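Local coordinates for SusD homolog (Bacteroides thetaiotaomicron, PDB 3SGH), which is a SusD-like outer-membrane lipoprotein that probably binds glycans at the cell surface for uptake by a partner transporter, at residues Q114-A117 / S118-G121; L191-R194 / M195-I199; S476-N480 / G481-N485; G486-L489 / W490-K494. One frame throughout, in Å; residues are numbered along the deposited sequence.

Contact 1: residues Q114-A117 / S118-G121; sequences QLLA and SLQG
The flat carbonyl group of Q114 takes two donors from S118, which reach Q114 O from opposite sides of its plane, each tilted about 30° out of it. S118 N lies 3.0 Å from Q114 O and S118 OG 2.8 Å from it. The hydroxyl can fold back like this because OG stands beside its own backbone N, anti to the carbonyl carbon (chi1 -63°); it also meets R198 of helix 181-198. A second flat group is the amide of Q120, whose OE1 lies 3.9 Å from the methyl CD1 of L116 while the two side chains run at a slant to each other. NE2 of this amide bonds the carbonyl of P122. All this happens in the last two turns of helix 100-120 and just past its end, which is buried here in the alpha-alpha superhelix that characterises SusD-like proteins. The backbone bonding frays: L119 N is shared, by weak bonds only, between the carbonyls of L115 and L116. Q120 N, by contrast, points almost straight at L116 O, 2.9 Å away. G121 leaves the helix with positive phi (96°), yet its N still bonds A117 O. On the side of the helix that bears L115, L116 and L119, the methyl CD1 of L119 lies 4.2 Å from L115 CG and 4.3 Å from L116 CD1, with W43 and M423 packed beyond it.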
ATOM      1  N   GLN A 114      -0.593   8.438   7.230  1.00 14.50           N
ATOM      2  CA  GLN A 114       0.509   7.466   7.245  1.00 15.70           C
ATOM      3  C   GLN A 114       0.899   7.101   5.817  1.00 14.80           C
ATOM      4  O   GLN A 114       2.065   6.923   5.529  1.00 16.07           O
ATOM      5  CB  GLN A 114       0.199   6.232   8.091  1.00 16.13           C
ATOM      6  CG  GLN A 114      -0.946   5.333   7.680  1.00 16.73           C
ATOM      7  CD  GLN A 114      -0.635   4.390   6.514  1.00 17.30           C
ATOM      8  OE1 GLN A 114       0.473   3.903   6.398  1.00 21.90           O
ATOM      9  NE2 GLN A 114      -1.633   4.150   5.649  1.00 15.54           N
ATOM     10  N   LEU A 115      -0.095   7.044   4.924  1.00 15.06           N
ATOM     11  CA  LEU A 115       0.167   6.897   3.510  1.00 14.69           C
ATOM     12  C   LEU A 115       0.964   8.077   2.963  1.00 14.82           C
ATOM     13  O   LEU A 115       1.968   7.881   2.285  1.00 15.90           O
ATOM     14  CB  LEU A 115      -1.115   6.718   2.709  1.00 15.58           C
ATOM     15  CG  LEU A 115      -0.999   6.602   1.184  1.00 16.45           C
ATOM     16  CD1 LEU A 115       0.002   5.557   0.787  1.00 16.72           C
ATOM     17  CD2 LEU A 115      -2.404   6.344   0.584  1.00 18.22           C
ATOM     18  N   LEU A 116       0.561   9.301   3.296  1.00 14.66           N
ATOM     19  CA  LEU A 116       1.233  10.464   2.720  1.00 14.92           C
ATOM     20  C   LEU A 116       2.659  10.559   3.287  1.00 14.36           C
ATOM     21  O   LEU A 116       3.609  10.884   2.566  1.00 15.73           O
ATOM     22  CB  LEU A 116       0.401  11.737   2.953  1.00 15.54           C
ATOM     23  CG  LEU A 116       0.921  13.000   2.248  1.00 16.73           C
ATOM     24  CD1 LEU A 116       1.081  12.762   0.716  1.00 15.28           C
ATOM     25  CD2 LEU A 116       0.028  14.259   2.566  1.00 16.48           C
ATOM     26  N   ALA A 117       2.831  10.263   4.576  1.00 15.23           N
ATOM     27  CA  ALA A 117       4.176  10.244   5.194  1.00 15.74           C
ATOM     28  C   ALA A 117       5.070   9.185   4.545  1.00 15.49           C
ATOM     29  O   ALA A 117       6.269   9.437   4.343  1.00 16.50           O
ATOM     30  CB  ALA A 117       4.116   9.996   6.724  1.00 16.96           C
ATOM     31  N   SER A 118       4.489   8.042   4.204  1.00 15.09           N
ATOM     32  CA  SER A 118       5.190   6.945   3.506  1.00 14.72           C
ATOM     33  C   SER A 118       5.533   7.283   2.044  1.00 14.71           C
ATOM     34  O   SER A 118       6.356   6.610   1.427  1.00 15.30           O
ATOM     35  CB  SER A 118       4.379   5.671   3.593  1.00 14.71           C
ATOM     36  OG  SER A 118       4.265   5.267   4.960  1.00 15.34           O
ATOM     37  N   LEU A 119       4.886   8.312   1.499  1.00 14.96           N
ATOM     38  CA  LEU A 119       5.195   8.841   0.188  1.00 14.88           C
ATOM     39  C   LEU A 119       6.289   9.930   0.233  1.00 15.88           C
ATOM     40  O   LEU A 119       7.280   9.819  -0.477  1.00 15.33           O
ATOM     41  CB  LEU A 119       3.917   9.411  -0.449  1.00 15.11           C
ATOM     42  CG  LEU A 119       2.892   8.373  -0.921  1.00 14.38           C
ATOM     43  CD1 LEU A 119       1.511   8.986  -1.252  1.00 12.14           C
ATOM     44  CD2 LEU A 119       3.423   7.600  -2.194  1.00 13.96           C
ATOM     45  N   GLN A 120       6.062  11.020   0.980  1.00 14.37           N
ATOM     46  CA  GLN A 120       6.906  12.199   0.876  1.00 15.49           C
ATOM     47  C   GLN A 120       7.784  12.481   2.082  1.00 16.57           C
ATOM     48  O   GLN A 120       8.738  13.230   1.978  1.00 16.43           O
ATOM     49  CB  GLN A 120       6.070  13.458   0.579  1.00 15.33           C
ATOM     50  CG  GLN A 120       5.194  13.934   1.675  1.00 16.00           C
ATOM     51  CD  GLN A 120       4.607  15.287   1.339  1.00 17.40           C
ATOM     52  OE1 GLN A 120       3.937  15.429   0.334  1.00 21.19           O
ATOM     53  NE2 GLN A 120       4.922  16.300   2.139  1.00 16.60           N
ATOM     54  N   GLY A 121       7.477  11.867   3.213  1.00 16.31           N
ATOM     55  CA  GLY A 121       8.244  12.096   4.431  1.00 16.25           C
ATOM     56  C   GLY A 121       7.596  13.140   5.322  1.00 17.09           C
ATOM     57  O   GLY A 121       6.424  12.977   5.705  1.00 17.97           O
TER

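Contact 2: residues L191-R194 / M195-I199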
ATOM      1  N   LEU A 191      -3.464  -1.814  11.788  1.00 14.64           N
ATOM      2  CA  LEU A 191      -2.793  -0.603  11.263  1.00 14.59           C
ATOM      3  C   LEU A 191      -1.649  -0.189  12.146  1.00 14.63           C
ATOM      4  O   LEU A 191      -0.534   0.133  11.658  1.00 15.66           O
ATOM      5  CB  LEU A 191      -3.767   0.568  11.210  1.00 15.27           C
ATOM      6  CG  LEU A 191      -3.229   1.909  10.691  1.00 14.71           C
ATOM      7  CD1 LEU A 191      -2.636   1.813   9.268  1.00 13.33           C
ATOM      8  CD2 LEU A 191      -4.326   3.000  10.773  1.00 13.13           C
ATOM      9  N   LYS A 192      -1.894  -0.243  13.444  1.00 13.79           N
ATOM     10  CA  LYS A 192      -0.849   0.043  14.428  1.00 13.90           C
ATOM     11  C   LYS A 192       0.331  -0.900  14.194  1.00 14.17           C
ATOM     12  O   LYS A 192       1.470  -0.476  14.159  1.00 13.85           O
ATOM     13  CB  LYS A 192      -1.368  -0.072  15.847  1.00 13.08           C
ATOM     14  CG  LYS A 192      -0.333   0.255  16.931  1.00 15.84           C
ATOM     15  CD  LYS A 192      -1.057   0.312  18.303  1.00 15.56           C
ATOM     16  CE  LYS A 192      -0.097   0.547  19.442  1.00 16.04           C
ATOM     17  NZ  LYS A 192      -0.769   0.738  20.762  1.00 14.74           N
ATOM     18  N   LEU A 193       0.050  -2.178  13.969  1.00 13.58           N
ATOM     19  CA  LEU A 193       1.126  -3.150  13.698  1.00 14.33           C
ATOM     20  C   LEU A 193       1.839  -2.899  12.355  1.00 13.91           C
ATOM     21  O   LEU A 193       3.090  -2.977  12.296  1.00 15.35           O
ATOM     22  CB  LEU A 193       0.586  -4.572  13.769  1.00 15.18           C
ATOM     23  CG  LEU A 193       1.565  -5.705  13.563  1.00 13.36           C
ATOM     24  CD1 LEU A 193       2.691  -5.605  14.598  1.00 13.77           C
ATOM     25  CD2 LEU A 193       0.825  -7.053  13.689  1.00 15.40           C
ATOM     26  N   ARG A 194       1.080  -2.559  11.317  1.00 14.72           N
ATOM     27  CA  ARG A 194       1.678  -2.163   9.999  1.00 14.38           C
ATOM     28  C   ARG A 194       2.659  -1.010  10.162  1.00 13.79           C
ATOM     29  O   ARG A 194       3.821  -1.050   9.679  1.00 14.35           O
ATOM     30  CB  ARG A 194       0.612  -1.743   9.011  1.00 14.64           C
ATOM     31  CG  ARG A 194       1.195  -1.269   7.678  1.00 16.88           C
ATOM     32  CD  ARG A 194       0.130  -0.559   6.830  1.00 18.13           C
ATOM     33  NE  ARG A 194      -0.849  -1.476   6.271  1.00 17.20           N
ATOM     34  CZ  ARG A 194      -1.885  -1.083   5.504  1.00 18.99           C
ATOM     35  NH1 ARG A 194      -2.086   0.212   5.242  1.00 18.73           N
ATOM     36  NH2 ARG A 194      -2.737  -1.957   5.044  1.00 19.56           N
HETATM   37  N   MSE A 195       2.208   0.023  10.881  1.00 13.71           N
HETATM   38  CA  MSE A 195       3.032   1.198  11.147  1.00 15.24           C
HETATM   39  C   MSE A 195       4.301   0.866  11.936  1.00 15.25           C
HETATM   40  O   MSE A 195       5.422   1.342  11.592  1.00 14.29           O
HETATM   41  CB  MSE A 195       2.174   2.293  11.832  1.00 15.01           C
HETATM   42  CG  MSE A 195       1.048   2.720  10.930  1.00 17.11           C
HETATM   43 SE   MSE A 195      -0.139   3.963  11.867  0.75 15.29          SE
HETATM   44  CE  MSE A 195       1.186   5.185  12.497  1.00 18.93           C
ATOM     45  N   ALA A 196       4.143   0.034  12.967  1.00 14.95           N
ATOM     46  CA  ALA A 196       5.240  -0.390  13.824  1.00 14.55           C
ATOM     47  C   ALA A 196       6.307  -1.120  12.996  1.00 14.43           C
ATOM     48  O   ALA A 196       7.490  -0.823  13.092  1.00 14.46           O
ATOM     49  CB  ALA A 196       4.736  -1.307  14.957  1.00 14.73           C
ATOM     50  N   ILE A 197       5.883  -2.073  12.171  1.00 14.30           N
ATOM     51  CA  ILE A 197       6.815  -2.798  11.283  1.00 15.03           C
ATOM     52  C   ILE A 197       7.497  -1.806  10.329  1.00 15.26           C
ATOM     53  O   ILE A 197       8.704  -1.869  10.117  1.00 16.17           O
ATOM     54  CB  ILE A 197       6.090  -3.943  10.501  1.00 14.82           C
ATOM     55  CG1 ILE A 197       5.826  -5.125  11.484  1.00 17.01           C
ATOM     56  CG2 ILE A 197       6.919  -4.376   9.223  1.00 15.43           C
ATOM     57  CD1 ILE A 197       7.115  -5.954  11.855  1.00 16.57           C
ATOM     58  N   ARG A 198       6.745  -0.827   9.837  1.00 15.18           N
ATOM     59  CA  ARG A 198       7.320   0.090   8.843  1.00 15.72           C
ATOM     60  C   ARG A 198       8.455   0.925   9.390  1.00 15.01           C
ATOM     61  O   ARG A 198       9.435   1.203   8.650  1.00 15.33           O
ATOM     62  CB  ARG A 198       6.265   0.980   8.251  1.00 15.80           C
ATOM     63  CG  ARG A 198       6.869   1.815   7.097  1.00 18.35           C
ATOM     64  CD  ARG A 198       5.958   2.186   6.111  1.00 20.49           C
ATOM     65  NE  ARG A 198       5.253   1.064   5.530  1.00 18.31           N
ATOM     66  CZ  ARG A 198       4.092   1.227   4.927  1.00 18.70           C
ATOM     67  NH1 ARG A 198       3.572   2.461   4.821  1.00 16.97           N
ATOM     68  NH2 ARG A 198       3.445   0.172   4.415  1.00 16.81           N
ATOM     69  N   ILE A 199       8.319   1.348  10.661  1.00 15.05           N
ATOM     70  CA  ILE A 199       9.376   2.120  11.335  1.00 15.57           C
ATOM     71  C   ILE A 199      10.398   1.313  12.170  1.00 16.29           C
ATOM     72  O   ILE A 199      11.259   1.926  12.882  1.00 15.46           O
ATOM     73  CB  ILE A 199       8.797   3.307  12.135  1.00 16.17           C
ATOM     74  CG1 ILE A 199       8.016   2.847  13.368  1.00 17.96           C
ATOM     75  CG2 ILE A 199       7.912   4.207  11.240  1.00 16.20           C
ATOM     76  CD1 ILE A 199       7.982   3.954  14.452  1.00 19.54           C
TER
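L191 and M195, a selenomethionine, make the chief apolar contact of this last stretch of helix 181-198. The selenium SE of M195 lies 3.9 Å from L191 CG, the two side chains slanting across one another. In M195, CG beside the backbone N (chi1 -62°) and an extended chi2 carry SE to the leucine branch point one turn back; the bend at chi3 only turns the terminal methyl. L193 CD1 and I197 CG1 meet more loosely, at 4.4 Å. The backbone bonds are those of a regular alpha helix. M195 N to L191 O and I197 N to L193 O are the straightest, each 2.9 Å long, while the bond from R198 N to R194 O, near the end, is more bent (145° at the hydrogen). Among the charged groups, R194 and R198 run side by side in the same direction, their guanidinium planes only 14° apart, and R198 NH2 comes within 4.2 Å of R194 CD. The charged ends stay separate, R194 NE being 5.0 Å from R198 NH2: R194 forms a salt bridge with E321 and a hydrogen bond with the hydroxyl of Y111, R198 a hydrogen bond with that of S118. E321 probably offsets part of the like-charge repulsion. K192 projects elsewhere, its NZ bridging D152 of helix 140-162 and E213 of helix 204-217. L193 and I197 pack on L325 of helix 319-331, A196 on A211 of helix 204-217, and M195 on F148 of helix 140-162.

Contact 3: residues S476-N480 / G481-N485; sequences SMLSN and GKDSN
L478, at the start of a type I turn, and N480, within it, meet the residues that follow, K482 and D483, each in its own way. L478 sets out toward the later residues, and its methyl CD1 comes 3.3 Å from K482 O and 3.6 Å from D483 CA, with D483 CB farther off at 4.2 Å. N480 instead curls its amide oxygen onto the following main chain. Its CG sits between the backbone N and carbonyl carbon (chi1 68°), so OD1 can take the N-H of K482 at 3.1 Å, an Asx turn. The donor stands above the amide plane, 44° out of it, and the bond is bent. K482 CB lies against the same OD1 at 3.5 Å, while the rest of this extended lysine leads away to a salt bridge with D447. The backbone turn runs from L478 to G481 and is closed by G481 N on L478 O at 3.0 Å. Positive phi at G481 (66°) then redirects the chain as it comes away from the end of helix 468-477. D483 follows as the centre of an inverse gamma turn, its carboxylate held by R456 and Y464. The polar atoms of this largely surface loop thus have partners of several kinds: N480 OD1 serves both K482 N and the hydroxyl of T487, and K482 O also meets that hydroxyl. Side-chain bonds therefore probably hold a loop that has few backbone bonds, while L478 is its one buried side chain in contact.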
ATOM      1  N   SER A 476      15.182  20.584   5.019  1.00 22.39           N
ATOM      2  CA  SER A 476      16.308  20.255   5.884  0.50 22.90           C
ATOM      3  C   SER A 476      16.003  19.091   6.820  1.00 22.49           C
ATOM      4  O   SER A 476      16.930  18.515   7.417  1.00 22.07           O
ATOM      5  CB  SER A 476      16.790  21.473   6.691  0.50 23.99           C
ATOM      6  OG  SER A 476      15.886  21.779   7.723  0.50 25.40           O
HETATM    7  N   MSE A 477      14.724  18.737   6.969  1.00 21.23           N
HETATM    8  CA  MSE A 477      14.344  17.567   7.738  1.00 20.76           C
HETATM    9  C   MSE A 477      14.599  16.231   7.016  1.00 20.19           C
HETATM   10  O   MSE A 477      14.603  15.181   7.651  1.00 19.37           O
HETATM   11  CB  MSE A 477      12.857  17.658   8.171  1.00 20.01           C
HETATM   12  CG  MSE A 477      12.531  18.897   8.937  1.00 21.44           C
HETATM   13 SE   MSE A 477      10.656  19.031   9.209  0.75 17.27          SE
HETATM   14  CE  MSE A 477      10.616  20.843   9.869  1.00 24.96           C
ATOM     15  N   LEU A 478      14.771  16.264   5.689  1.00 18.75           N
ATOM     16  CA  LEU A 478      14.973  15.076   4.887  1.00 19.15           C
ATOM     17  C   LEU A 478      16.348  14.525   5.160  1.00 19.65           C
ATOM     18  O   LEU A 478      17.275  15.275   5.439  1.00 20.34           O
ATOM     19  CB  LEU A 478      14.828  15.370   3.379  1.00 18.95           C
ATOM     20  CG  LEU A 478      13.410  15.717   2.886  1.00 17.50           C
ATOM     21  CD1 LEU A 478      13.339  16.242   1.429  1.00 16.90           C
ATOM     22  CD2 LEU A 478      12.496  14.498   3.069  1.00 17.07           C
ATOM     23  N   SER A 479      16.478  13.229   4.987  1.00 19.04           N
ATOM     24  CA  SER A 479      17.694  12.511   5.290  1.00 20.73           C
ATOM     25  C   SER A 479      18.948  13.169   4.729  1.00 21.41           C
ATOM     26  O   SER A 479      19.928  13.310   5.441  1.00 22.20           O
ATOM     27  CB  SER A 479      17.605  11.070   4.774  1.00 19.87           C
ATOM     28  OG  SER A 479      17.392  11.000   3.390  1.00 18.27           O
ATOM     29  N   ASN A 480      18.924  13.545   3.450  1.00 21.25           N
ATOM     30  CA  ASN A 480      20.085  14.216   2.842  1.00 22.43           C
ATOM     31  C   ASN A 480      19.872  15.689   2.528  1.00 22.16           C
ATOM     32  O   ASN A 480      20.647  16.287   1.750  1.00 22.86           O
ATOM     33  CB  ASN A 480      20.479  13.477   1.572  1.00 22.63           C
ATOM     34  CG  ASN A 480      19.438  13.606   0.449  1.00 23.91           C
ATOM     35  OD1 ASN A 480      18.392  14.261   0.603  1.00 21.58           O
ATOM     36  ND2 ASN A 480      19.734  12.975  -0.683  1.00 23.93           N
ATOM     37  N   GLY A 481      18.850  16.290   3.120  1.00 21.26           N
ATOM     38  CA  GLY A 481      18.604  17.724   2.907  1.00 22.02           C
ATOM     39  C   GLY A 481      18.199  18.184   1.503  1.00 21.05           C
ATOM     40  O   GLY A 481      18.295  19.367   1.169  1.00 21.50           O
ATOM     41  N   LYS A 482      17.713  17.267   0.673  1.00 19.96           N
ATOM     42  CA  LYS A 482      17.349  17.569  -0.698  1.00 20.49           C
ATOM     43  C   LYS A 482      15.960  17.037  -1.013  1.00 19.24           C
ATOM     44  O   LYS A 482      15.691  15.850  -0.798  1.00 18.53           O
ATOM     45  CB  LYS A 482      18.349  16.906  -1.641  1.00 21.63           C
ATOM     46  CG  LYS A 482      18.417  17.585  -2.977  1.00 28.31           C
ATOM     47  CD  LYS A 482      19.209  16.815  -4.052  1.00 33.18           C
ATOM     48  CE  LYS A 482      18.971  17.465  -5.420  1.00 36.04           C
ATOM     49  NZ  LYS A 482      19.675  16.664  -6.450  1.00 36.03           N
ATOM     50  N   ASP A 483      15.097  17.878  -1.572  1.00 18.34           N
ATOM     51  CA  ASP A 483      13.739  17.454  -1.946  1.00 17.90           C
ATOM     52  C   ASP A 483      13.787  16.800  -3.334  1.00 17.98           C
ATOM     53  O   ASP A 483      13.453  17.410  -4.347  1.00 19.26           O
ATOM     54  CB  ASP A 483      12.788  18.669  -1.923  1.00 18.59           C
ATOM     55  CG  ASP A 483      11.325  18.310  -2.239  1.00 18.25           C
ATOM     56  OD1 ASP A 483      10.934  17.126  -2.066  1.00 17.69           O
ATOM     57  OD2 ASP A 483      10.563  19.247  -2.663  1.00 15.99           O
ATOM     58  N   SER A 484      14.226  15.551  -3.348  1.00 17.21           N
ATOM     59  CA  SER A 484      14.460  14.750  -4.523  1.00 17.16           C
ATOM     60  C   SER A 484      13.650  13.465  -4.526  1.00 16.09           C
ATOM     61  O   SER A 484      13.412  12.880  -3.448  1.00 14.95           O
ATOM     62  CB  SER A 484      15.949  14.344  -4.528  1.00 18.43           C
ATOM     63  OG  SER A 484      16.253  13.449  -5.562  1.00 19.14           O
ATOM     64  N   ASN A 485      13.328  12.985  -5.727  1.00 15.78           N
ATOM     65  CA  ASN A 485      12.748  11.639  -5.900  1.00 14.86           C
ATOM     66  C   ASN A 485      13.661  10.532  -5.355  1.00 14.40           C
ATOM     67  O   ASN A 485      13.207   9.441  -5.027  1.00 15.52           O
ATOM     68  CB  ASN A 485      12.526  11.326  -7.390  1.00 14.93           C
ATOM     69  CG  ASN A 485      11.425  12.149  -8.031  1.00 13.89           C
ATOM     70  OD1 ASN A 485      10.798  13.025  -7.386  1.00 17.58           O
ATOM     71  ND2 ASN A 485      11.197  11.901  -9.321  1.00 15.34           N
TER

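Contact 4: residues G486-L489 / W490-K494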
ATOM      1  N   GLY A 486      14.962  10.793  -5.313  1.00 15.02           N
ATOM      2  CA  GLY A 486      15.936   9.775  -4.918  1.00 16.14           C
ATOM      3  C   GLY A 486      16.398   9.823  -3.452  1.00 16.45           C
ATOM      4  O   GLY A 486      17.238   9.002  -3.029  1.00 17.77           O
ATOM      5  N   THR A 487      15.862  10.779  -2.693  1.00 15.83           N
ATOM      6  CA  THR A 487      16.107  10.933  -1.274  1.00 16.38           C
ATOM      7  C   THR A 487      15.309   9.933  -0.459  1.00 15.88           C
ATOM      8  O   THR A 487      14.132   9.784  -0.659  1.00 16.50           O
ATOM      9  CB  THR A 487      15.801  12.368  -0.799  1.00 16.52           C
ATOM     10  OG1 THR A 487      16.779  13.253  -1.375  1.00 17.43           O
ATOM     11  CG2 THR A 487      15.909  12.537   0.709  1.00 16.64           C
ATOM     12  N   ASP A 488      16.008   9.258   0.456  1.00 17.32           N
ATOM     13  CA  ASP A 488      15.398   8.284   1.321  1.00 16.01           C
ATOM     14  C   ASP A 488      14.597   8.899   2.459  1.00 15.77           C
ATOM     15  O   ASP A 488      14.981   9.896   3.070  1.00 16.60           O
ATOM     16  CB  ASP A 488      16.443   7.304   1.840  1.00 16.13           C
ATOM     17  CG  ASP A 488      16.639   6.092   0.903  1.00 16.39           C
ATOM     18  OD1 ASP A 488      15.636   5.419   0.531  1.00 16.09           O
ATOM     19  OD2 ASP A 488      17.830   5.823   0.550  1.00 18.52           O
ATOM     20  N   LEU A 489      13.470   8.244   2.726  1.00 16.34           N
ATOM     21  CA  LEU A 489      12.684   8.501   3.914  1.00 16.05           C
ATOM     22  C   LEU A 489      13.337   7.969   5.207  1.00 15.56           C
ATOM     23  O   LEU A 489      14.214   7.110   5.185  1.00 15.36           O
ATOM     24  CB  LEU A 489      11.290   7.933   3.717  1.00 15.19           C
ATOM     25  CG  LEU A 489      10.530   8.561   2.549  1.00 16.43           C
ATOM     26  CD1 LEU A 489       9.088   8.075   2.496  1.00 15.78           C
ATOM     27  CD2 LEU A 489      10.549  10.115   2.614  1.00 15.30           C
ATOM     28  N   TRP A 490      12.819   8.443   6.337  1.00 16.42           N
ATOM     29  CA  TRP A 490      13.460   8.263   7.639  1.00 16.23           C
ATOM     30  C   TRP A 490      13.541   6.763   8.010  1.00 15.89           C
ATOM     31  O   TRP A 490      14.533   6.287   8.594  1.00 17.63           O
ATOM     32  CB  TRP A 490      12.631   9.044   8.655  1.00 16.94           C
ATOM     33  CG  TRP A 490      12.914   8.824  10.074  1.00 17.21           C
ATOM     34  CD1 TRP A 490      14.025   9.249  10.780  1.00 18.15           C
ATOM     35  CD2 TRP A 490      12.024   8.252  11.040  1.00 18.35           C
ATOM     36  NE1 TRP A 490      13.870   8.922  12.117  1.00 17.32           N
ATOM     37  CE2 TRP A 490      12.665   8.299  12.284  1.00 18.71           C
ATOM     38  CE3 TRP A 490      10.762   7.684  10.962  1.00 16.42           C
ATOM     39  CZ2 TRP A 490      12.075   7.783  13.455  1.00 21.67           C
ATOM     40  CZ3 TRP A 490      10.186   7.173  12.123  1.00 15.28           C
ATOM     41  CH2 TRP A 490      10.841   7.218  13.333  1.00 16.54           C
ATOM     42  N   TRP A 491      12.491   6.039   7.652  1.00 15.26           N
ATOM     43  CA  TRP A 491      12.344   4.624   7.954  1.00 14.88           C
ATOM     44  C   TRP A 491      12.899   3.712   6.865  1.00 15.67           C
ATOM     45  O   TRP A 491      12.988   2.504   7.088  1.00 15.85           O
ATOM     46  CB  TRP A 491      10.873   4.263   8.178  1.00 15.05           C
ATOM     47  CG  TRP A 491       9.960   4.729   7.055  1.00 13.54           C
ATOM     48  CD1 TRP A 491       9.254   5.878   7.014  1.00 13.10           C
ATOM     49  CD2 TRP A 491       9.685   4.042   5.805  1.00 15.36           C
ATOM     50  NE1 TRP A 491       8.539   5.966   5.822  1.00 14.86           N
ATOM     51  CE2 TRP A 491       8.776   4.846   5.080  1.00 14.35           C
ATOM     52  CE3 TRP A 491      10.078   2.819   5.261  1.00 14.35           C
ATOM     53  CZ2 TRP A 491       8.313   4.494   3.814  1.00 16.75           C
ATOM     54  CZ3 TRP A 491       9.596   2.449   4.007  1.00 15.90           C
ATOM     55  CH2 TRP A 491       8.741   3.287   3.290  1.00 15.36           C
ATOM     56  N   ALA A 492      13.293   4.269   5.717  1.00 15.20           N
ATOM     57  CA  ALA A 492      13.742   3.434   4.583  1.00 15.56           C
ATOM     58  C   ALA A 492      15.176   3.016   4.800  1.00 15.49           C
ATOM     59  O   ALA A 492      15.936   3.720   5.468  1.00 16.46           O
ATOM     60  CB  ALA A 492      13.643   4.207   3.260  1.00 14.19           C
HETATM   61  N   MSE A 493      15.573   1.893   4.207  1.00 16.42           N
HETATM   62  CA  MSE A 493      16.967   1.469   4.224  1.00 17.91           C
HETATM   63  C   MSE A 493      17.785   2.436   3.358  1.00 18.34           C
HETATM   64  O   MSE A 493      17.365   2.811   2.283  1.00 19.63           O
HETATM   65  CB  MSE A 493      17.096   0.052   3.660  1.00 19.78           C
HETATM   66  CG  MSE A 493      18.512  -0.427   3.686  1.00 22.23           C
HETATM   67 SE   MSE A 493      18.594  -2.344   3.341  0.75 26.97          SE
HETATM   68  CE  MSE A 493      17.356  -2.555   1.890  1.00 30.20           C
ATOM     69  N   LYS A 494      18.908   2.895   3.882  1.00 18.33           N
ATOM     70  CA  LYS A 494      19.743   3.849   3.174  1.00 18.97           C
ATOM     71  C   LYS A 494      20.721   3.113   2.294  1.00 19.80           C
ATOM     72  O   LYS A 494      20.830   1.885   2.383  1.00 19.72           O
ATOM     73  CB  LYS A 494      20.482   4.742   4.170  1.00 18.91           C
ATOM     74  CG  LYS A 494      19.594   5.469   5.183  1.00 19.49           C
ATOM     75  CD  LYS A 494      18.448   6.217   4.546  1.00 17.48           C
ATOM     76  CE  LYS A 494      17.692   7.049   5.559  1.00 16.49           C
ATOM     77  NZ  LYS A 494      16.831   6.176   6.464  1.00 19.30           N
TER
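L489 O is gripped from opposite faces of its carbonyl plane, by A492 N at 3.0 Å and by K494 NZ at 3.1 Å. The first bond closes a type I turn from L489 to A492. The second brings a lysine end over the turn from farther along the chain. K494 manages this by bending twice, at chi2 (-51°) and chi4 (-74°), which curls the ammonium group back onto the main chain. There it also bonds A492 O, in the carbonyl plane at 2.8 Å, and more weakly W490 O. On its way the lysine chain runs antiparallel to the D488 side chain, K494 CD lying 3.5 Å from D488 CB. The two charges do not pair: the carboxylate of D488 is held by R455 and R452. The apolar side of the turn belongs to L489 and W491, which lie alongside and point the same way. L489 CB sits over one face of the indole, a CH-pi contact 4.3 Å from the centroid of the five-membered ring, while CD1 lies 3.9 Å from W491 CZ2. W144 of helix 140-162 meets the same indole nearly at right angles. One ammonium group therefore gathers the carbonyls of L489 and A492, and weakly that of W490, and also forms a salt bridge with the terminal carboxylate of Y499, so that the positive charge probably helps to fix the path of the last residues of the chain.

From the N terminus the four contacts follow in series, with no nesting or crossing, and none closes a long loop: contacts 1 and 2 end helices 100-120 and 181-198, contacts 3 and 4 are local turns. The two helices touch where Q114 CG packs on L191 CD1 at 4.2 Å, and near their ends through S118 OG and R198 NH1. Contacts 3 and 4 share the tail after helix 468-477, joined by S479 OG to D488 O. The tail then returns to both helix ends: L489 CD1 packs 3.3 Å from S118 O, and W491 CB lies 3.4 Å from R198 O. Contact 3 stays about 23 Å from contact 2, centre to centre.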